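Local coordinates for HIAXHD3 (Humicola insolens, PDB 3ZXK), which probably removes arabinofuranose side chains from arabinoxylan, as an exo-acting family 43 glycoside hydrolase, at residues 99-113 with 128-142. Numbering follows the deposited sequence.
With XYP (beta-D-xylopyranose), chain C.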
loop_
_atom_site.group_PDB
_atom_site.type_symbol
_atom_site.label_atom_id
_atom_site.label_comp_id
_atom_site.label_asym_id
_atom_site.label_seq_id
_atom_site.Cartn_x
_atom_site.Cartn_y
_atom_site.Cartn_z
ATOM N N TRP A 99 11.021 -10.439 -5.868
ATOM C CA TRP A 99 9.598 -10.150 -5.675
ATOM C C TRP A 99 8.816 -10.952 -6.693
ATOM O O TRP A 99 9.075 -10.838 -7.890
ATOM C CB TRP A 99 9.323 -8.634 -5.867
ATOM C CG TRP A 99 7.847 -8.310 -5.730
ATOM C CD1 TRP A 99 7.171 -8.039 -4.557
ATOM C CD2 TRP A 99 6.832 -8.320 -6.774
ATOM N NE1 TRP A 99 5.826 -7.865 -4.792
ATOM C CE2 TRP A 99 5.560 -8.018 -6.117
ATOM C CE3 TRP A 99 6.846 -8.523 -8.145
ATOM C CZ2 TRP A 99 4.370 -7.914 -6.825
ATOM C CZ3 TRP A 99 5.633 -8.437 -8.845
ATOM C CH2 TRP A 99 4.424 -8.133 -8.200
ATOM N N TYR A 100 7.865 -11.760 -6.238
ATOM C CA TYR A 100 6.994 -12.440 -7.200
ATOM C C TYR A 100 5.564 -12.002 -6.909
ATOM O O TYR A 100 5.166 -11.941 -5.731
ATOM C CB TYR A 100 7.033 -13.958 -7.035
ATOM C CG TYR A 100 8.337 -14.647 -7.343
ATOM C CD1 TYR A 100 9.370 -14.707 -6.396
ATOM C CD2 TYR A 100 8.535 -15.274 -8.592
ATOM C CE1 TYR A 100 10.572 -15.361 -6.691
ATOM C CE2 TYR A 100 9.733 -15.928 -8.889
ATOM C CZ TYR A 100 10.737 -15.967 -7.931
ATOM O OH TYR A 100 11.932 -16.603 -8.202
ATOM N N GLY A 101 4.789 -11.822 -7.972
ATOM C CA GLY A 101 3.351 -11.565 -7.797
ATOM C C GLY A 101 2.575 -12.035 -9.012
ATOM O O GLY A 101 2.990 -11.761 -10.144
ATOM N N CYS A 102 1.438 -12.703 -8.789
ATOM C CA CYS A 102 0.555 -13.099 -9.885
ATOM C C CYS A 102 -0.416 -11.980 -10.199
ATOM O O CYS A 102 -1.113 -11.491 -9.310
ATOM C CB CYS A 102 -0.235 -14.372 -9.537
ATOM S SG CYS A 102 -1.347 -14.807 -10.911
ATOM N N VAL A 103 -0.461 -11.570 -11.460
ATOM C CA VAL A 103 -1.367 -10.517 -11.901
ATOM C C VAL A 103 -2.051 -11.039 -13.144
ATOM O O VAL A 103 -1.391 -11.401 -14.135
ATOM C CB VAL A 103 -0.603 -9.195 -12.225
ATOM C CG1 VAL A 103 -1.580 -8.127 -12.713
ATOM C CG2 VAL A 103 0.142 -8.698 -10.984
ATOM N N GLU A 104 -3.382 -11.101 -13.062
ATOM C CA GLU A 104 -4.242 -11.574 -14.144
ATOM C C GLU A 104 -3.679 -12.836 -14.818
ATOM O O GLU A 104 -3.453 -12.886 -16.041
ATOM C CB GLU A 104 -4.511 -10.459 -15.150
ATOM C CG GLU A 104 -5.132 -9.224 -14.500
ATOM C CD GLU A 104 -5.566 -8.201 -15.519
ATOM O OE1 GLU A 104 -6.477 -8.510 -16.331
ATOM O OE2 GLU A 104 -4.995 -7.102 -15.513
ATOM N N GLY A 105 -3.434 -13.837 -13.982
ATOM C CA GLY A 105 -3.153 -15.189 -14.461
ATOM C C GLY A 105 -1.708 -15.523 -14.809
ATOM O O GLY A 105 -1.435 -16.654 -15.156
ATOM N N ARG A 106 -0.780 -14.570 -14.715
ATOM C CA ARG A 106 0.666 -14.870 -14.904
ATOM C C ARG A 106 1.444 -14.337 -13.712
ATOM O O ARG A 106 1.038 -13.356 -13.111
ATOM C CB ARG A 106 1.246 -14.213 -16.154
ATOM C CG ARG A 106 0.543 -14.568 -17.443
ATOM C CD ARG A 106 1.201 -13.857 -18.615
ATOM N NE ARG A 106 2.164 -14.714 -19.304
ATOM C CZ ARG A 106 2.823 -14.354 -20.407
ATOM N NH1 ARG A 106 2.630 -13.147 -20.928
ATOM N NH2 ARG A 106 3.678 -15.188 -20.990
ATOM N N THR A 107 2.589 -14.941 -13.415
ATOM C CA THR A 107 3.383 -14.549 -12.274
ATOM C C THR A 107 4.633 -13.817 -12.750
ATOM O O THR A 107 5.352 -14.307 -13.624
ATOM C CB THR A 107 3.748 -15.788 -11.437
ATOM O OG1 THR A 107 2.540 -16.409 -11.004
ATOM C CG2 THR A 107 4.557 -15.379 -10.195
ATOM N N TYR A 108 4.878 -12.645 -12.169
ATOM C CA TYR A 108 5.960 -11.753 -12.605
ATOM C C TYR A 108 7.024 -11.719 -11.530
ATOM O O TYR A 108 6.677 -11.652 -10.337
ATOM C CB TYR A 108 5.416 -10.332 -12.816
ATOM C CG TYR A 108 4.438 -10.270 -13.954
ATOM C CD1 TYR A 108 3.078 -10.583 -13.772
ATOM C CD2 TYR A 108 4.867 -9.906 -15.228
ATOM C CE1 TYR A 108 2.183 -10.553 -14.833
ATOM C CE2 TYR A 108 3.972 -9.844 -16.298
ATOM C CZ TYR A 108 2.640 -10.175 -16.094
ATOM O OH TYR A 108 1.767 -10.133 -17.159
ATOM N N LEU A 109 8.295 -11.823 -11.938
ATOM C CA LEU A 109 9.421 -11.699 -11.035
ATOM C C LEU A 109 10.154 -10.403 -11.308
ATOM O O LEU A 109 10.567 -10.151 -12.436
ATOM C CB LEU A 109 10.406 -12.856 -11.231
ATOM C CG LEU A 109 11.744 -12.687 -10.536
ATOM C CD1 LEU A 109 11.574 -12.559 -9.021
ATOM C CD2 LEU A 109 12.635 -13.870 -10.908
ATOM N N TRP A 110 10.292 -9.588 -10.264
ATOM C CA TRP A 110 11.115 -8.390 -10.309
ATOM C C TRP A 110 12.216 -8.534 -9.296
ATOM O O TRP A 110 11.969 -9.034 -8.178
ATOM C CB TRP A 110 10.280 -7.167 -9.962
ATOM C CG TRP A 110 9.420 -6.648 -11.084
ATOM C CD1 TRP A 110 8.216 -7.182 -11.576
ATOM C CD2 TRP A 110 9.692 -5.458 -11.887
ATOM N NE1 TRP A 110 7.731 -6.405 -12.595
ATOM C CE2 TRP A 110 8.593 -5.339 -12.835
ATOM C CE3 TRP A 110 10.716 -4.512 -11.911
ATOM C CZ2 TRP A 110 8.534 -4.295 -13.763
ATOM C CZ3 TRP A 110 10.657 -3.471 -12.848
ATOM C CH2 TRP A 110 9.580 -3.357 -13.745
ATOM N N THR A 111 13.453 -8.187 -9.676
ATOM C CA THR A 111 14.569 -8.332 -8.731
ATOM C C THR A 111 15.384 -7.057 -8.631
ATOM O O THR A 111 15.386 -6.241 -9.538
ATOM C CB THR A 111 15.531 -9.489 -9.089
ATOM O OG1 THR A 111 16.130 -9.216 -10.350
ATOM C CG2 THR A 111 14.790 -10.848 -9.154
ATOM N N SER A 112 16.096 -6.909 -7.522
ATOM C CA SER A 112 17.045 -5.818 -7.339
ATOM C C SER A 112 18.274 -6.321 -6.605
ATOM O O SER A 112 18.151 -7.127 -5.691
ATOM C CB SER A 112 16.413 -4.691 -6.496
ATOM O OG SER A 112 17.393 -3.685 -6.176
ATOM N N PRO A 113 19.459 -5.784 -6.945
ATOM C CA PRO A 113 20.612 -6.078 -6.093
ATOM C C PRO A 113 20.404 -5.482 -4.687
ATOM O O PRO A 113 19.576 -4.586 -4.511
ATOM C CB PRO A 113 21.757 -5.361 -6.822
ATOM C CG PRO A 113 21.112 -4.210 -7.497
ATOM C CD PRO A 113 19.804 -4.800 -7.997
ATOM N N ALA A 128 21.401 1.899 -4.146
ATOM C CA ALA A 128 21.584 0.543 -4.686
ATOM C C ALA A 128 20.300 -0.113 -5.225
ATOM O O ALA A 128 20.389 -0.982 -6.079
ATOM C CB ALA A 128 22.238 -0.377 -3.651
ATOM N N TRP A 129 19.120 0.286 -4.748
ATOM C CA TRP A 129 17.887 -0.325 -5.231
ATOM C C TRP A 129 17.782 -0.055 -6.709
ATOM O O TRP A 129 17.944 1.090 -7.157
ATOM C CB TRP A 129 16.669 0.299 -4.565
ATOM C CG TRP A 129 16.587 0.092 -3.088
ATOM C CD1 TRP A 129 16.751 1.054 -2.089
ATOM C CD2 TRP A 129 16.256 -1.145 -2.389
ATOM N NE1 TRP A 129 16.543 0.509 -0.852
ATOM C CE2 TRP A 129 16.268 -0.821 -0.959
ATOM C CE3 TRP A 129 16.033 -2.478 -2.787
ATOM C CZ2 TRP A 129 15.988 -1.778 0.011
ATOM C CZ3 TRP A 129 15.753 -3.429 -1.796
ATOM C CH2 TRP A 129 15.744 -3.083 -0.431
ATOM N N ASN A 130 17.532 -1.104 -7.483
ATOM C CA ASN A 130 17.399 -0.976 -8.916
ATOM C C ASN A 130 16.593 -2.151 -9.403
ATOM O O ASN A 130 17.154 -3.208 -9.633
ATOM C CB ASN A 130 18.783 -1.000 -9.573
ATOM C CG ASN A 130 18.737 -0.802 -11.083
ATOM O OD1 ASN A 130 17.672 -0.666 -11.679
ATOM N ND2 ASN A 130 19.913 -0.809 -11.707
ATOM N N TRP A 131 15.276 -1.980 -9.523
ATOM C CA TRP A 131 14.414 -3.128 -9.794
ATOM C C TRP A 131 14.185 -3.328 -11.265
ATOM O O TRP A 131 13.890 -2.375 -11.979
ATOM C CB TRP A 131 13.077 -2.870 -9.110
ATOM C CG TRP A 131 13.192 -2.843 -7.616
ATOM C CD1 TRP A 131 13.456 -1.746 -6.778
ATOM C CD2 TRP A 131 13.057 -3.989 -6.729
ATOM N NE1 TRP A 131 13.468 -2.142 -5.474
ATOM C CE2 TRP A 131 13.237 -3.477 -5.371
ATOM C CE3 TRP A 131 12.785 -5.346 -6.922
ATOM C CZ2 TRP A 131 13.178 -4.323 -4.250
ATOM C CZ3 TRP A 131 12.700 -6.192 -5.796
ATOM C CH2 TRP A 131 12.902 -5.687 -4.491
ATOM N N GLN A 132 14.323 -4.576 -11.727
ATOM C CA GLN A 132 14.097 -4.884 -13.143
ATOM C C GLN A 132 13.226 -6.111 -13.246
ATOM O O GLN A 132 13.315 -7.012 -12.398
ATOM C CB GLN A 132 15.424 -5.196 -13.855
ATOM C CG GLN A 132 16.502 -4.118 -13.766
ATOM C CD GLN A 132 16.214 -2.911 -14.620
ATOM O OE1 GLN A 132 15.506 -2.993 -15.640
ATOM N NE2 GLN A 132 16.779 -1.767 -14.226
ATOM N N HIS A 133 12.428 -6.179 -14.308
ATOM C CA HIS A 133 11.632 -7.363 -14.607
ATOM C C HIS A 133 12.548 -8.487 -15.073
ATOM O O HIS A 133 13.281 -8.335 -16.053
ATOM C CB HIS A 133 10.621 -6.999 -15.669
ATOM C CG HIS A 133 9.756 -8.140 -16.092
ATOM N ND1 HIS A 133 9.419 -8.352 -17.379
ATOM C CD2 HIS A 133 9.197 -9.169 -15.359
ATOM C CE1 HIS A 133 8.652 -9.451 -17.463
ATOM N NE2 HIS A 133 8.520 -9.958 -16.228
ATOM N N THR A 134 12.505 -9.610 -14.374
ATOM C CA THR A 134 13.501 -10.658 -14.538
ATOM C C THR A 134 12.896 -11.918 -15.185
ATOM O O THR A 134 13.564 -12.627 -15.948
ATOM C CB THR A 134 14.180 -10.950 -13.164
ATOM O OG1 THR A 134 14.836 -9.762 -12.686
ATOM C CG2 THR A 134 15.171 -12.114 -13.234
ATOM N N ALA A 135 11.638 -12.201 -14.893
ATOM C CA ALA A 135 10.992 -13.362 -15.513
ATOM C C ALA A 135 9.491 -13.257 -15.432
ATOM O O ALA A 135 8.948 -12.430 -14.671
ATOM C CB ALA A 135 11.488 -14.671 -14.881
ATOM N N THR A 136 8.825 -14.067 -16.255
ATOM C CA THR A 136 7.394 -14.244 -16.160
ATOM C C THR A 136 7.206 -15.768 -16.180
ATOM O O THR A 136 7.806 -16.467 -17.005
ATOM C CB THR A 136 6.628 -13.570 -17.340
ATOM O OG1 THR A 136 6.923 -12.167 -17.385
ATOM C CG2 THR A 136 5.110 -13.765 -17.206
ATOM N N ILE A 137 6.403 -16.273 -15.251
ATOM C CA ILE A 137 6.065 -17.688 -15.160
ATOM C C ILE A 137 4.588 -17.848 -15.568
ATOM O O ILE A 137 3.732 -17.119 -15.073
ATOM C CB ILE A 137 6.322 -18.191 -13.715
ATOM C CG1 ILE A 137 7.836 -18.314 -13.442
ATOM C CG2 ILE A 137 5.642 -19.527 -13.472
ATOM C CD1 ILE A 137 8.203 -18.462 -11.970
ATOM N N ASP A 138 4.288 -18.814 -16.444
ATOM C CA ASP A 138 2.933 -19.009 -16.989
ATOM C C ASP A 138 2.102 -19.953 -16.105
ATOM O O ASP A 138 1.499 -20.932 -16.584
ATOM C CB ASP A 138 2.995 -19.582 -18.425
ATOM C CG ASP A 138 3.449 -18.557 -19.473
ATOM O OD1 ASP A 138 3.308 -17.333 -19.246
ATOM O OD2 ASP A 138 3.931 -18.994 -20.556
ATOM N N ASN A 139 2.128 -19.697 -14.806
ATOM C CA ASN A 139 1.215 -20.321 -13.862
ATOM C C ASN A 139 0.832 -19.187 -12.935
ATOM O O ASN A 139 1.627 -18.270 -12.740
ATOM C CB ASN A 139 1.917 -21.435 -13.089
ATOM C CG ASN A 139 0.944 -22.332 -12.330
ATOM O OD1 ASN A 139 -0.288 -22.208 -12.441
ATOM N ND2 ASN A 139 1.495 -23.260 -11.562
ATOM N N CYS A 140 -0.387 -19.198 -12.417
ATOM C CA CYS A 140 -0.763 -18.138 -11.497
ATOM C C CYS A 140 -0.528 -18.600 -10.075
ATOM O O CYS A 140 -1.205 -19.517 -9.589
ATOM C CB CYS A 140 -2.201 -17.657 -11.661
ATOM S SG CYS A 140 -2.536 -16.357 -10.425
ATOM N N TYR A 141 0.448 -17.977 -9.425
ATOM C CA TYR A 141 0.699 -18.257 -8.035
ATOM C C TYR A 141 -0.125 -17.273 -7.221
ATOM O O TYR A 141 0.419 -16.336 -6.634
ATOM C CB TYR A 141 2.179 -18.108 -7.735
ATOM C CG TYR A 141 3.081 -19.089 -8.460
ATOM C CD1 TYR A 141 2.615 -20.355 -8.889
ATOM C CD2 TYR A 141 4.417 -18.771 -8.673
ATOM C CE1 TYR A 141 3.470 -21.251 -9.516
ATOM C CE2 TYR A 141 5.271 -19.666 -9.302
ATOM C CZ TYR A 141 4.792 -20.887 -9.738
ATOM O OH TYR A 141 5.673 -21.735 -10.365
ATOM N N TYR A 142 -1.434 -17.512 -7.170
ATOM C CA TYR A 142 -2.363 -16.643 -6.430
ATOM C C TYR A 142 -1.995 -16.665 -4.940
ATOM O O TYR A 142 -1.819 -17.739 -4.363
ATOM C CB TYR A 142 -3.806 -17.130 -6.595
ATOM C CG TYR A 142 -4.774 -16.305 -5.773
ATOM C CD1 TYR A 142 -5.222 -15.069 -6.219
ATOM C CD2 TYR A 142 -5.198 -16.737 -4.518
ATOM C CE1 TYR A 142 -6.079 -14.288 -5.438
ATOM C CE2 TYR A 142 -6.069 -15.978 -3.746
ATOM C CZ TYR A 142 -6.492 -14.755 -4.203
ATOM O OH TYR A 142 -7.351 -14.002 -3.439
HETATM C C1 XYP C . -11.239 -13.542 -3.906
HETATM C C2 XYP C . -11.526 -13.091 -5.338
HETATM C C3 XYP C . -11.457 -14.286 -6.292
HETATM C C4 XYP C . -10.103 -14.984 -6.141
HETATM C C5 XYP C . -9.955 -15.454 -4.699
HETATM O O2 XYP C . -12.803 -12.449 -5.406
HETATM O O3 XYP C . -11.638 -13.834 -7.636
HETATM O O4 XYP C . -9.937 -16.079 -7.054
HETATM O O5 XYP C . -10.015 -14.298 -3.848
HETATM O O HOH W 1 0.825 -13.480 -6.115
#
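Thr107 meets the loop after strand 132-137 through its hydroxyl, which donates to Asn139 O (OG1 to O 2.7 Å) and accepts the amide of Tyr141 (N to OG1 3.1 Å). Threonine suits the place: one hydroxyl donates and accepts at once, and chi1 of -60° turns OG1 to the loop while leaving CG2 against Tyr141 CD2. Nearby, the disulfide Cys102-Cys140 ties the end of strand 96-103, just before the 103-106 turn, to this loop. On the solvent side, Arg106 grips Asp138 OD1 side-on, with NE at 2.9 Å and NH2 at 2.8 Å, in the guanidinium plane; Thr136 CG2 lies over one guanidinium face.

Further along, strands 106-113 and 132-137 pair antiparallel, and a classic bulge sets Thr134 and Ala135 opposite Leu109. Beyond it the indole of Trp110 takes His133 CB over its six-membered ring, 4.0 Å from the centroid, while its NE1 is hydrogen-bonded to Asn64 OD1. Ser112 CB sits over the centre of the Trp131 ring.

At the outer edge of this four-stranded propeller blade, the covalent, ionic and hydroxyl links of Cys102-Cys140, Arg106-Asp138 and Thr107 probably restrain the loop leading to Tyr142, whose OH lies 2.7 Å from xylose O5 and is hydrogen-bonded to Glu192 OE1.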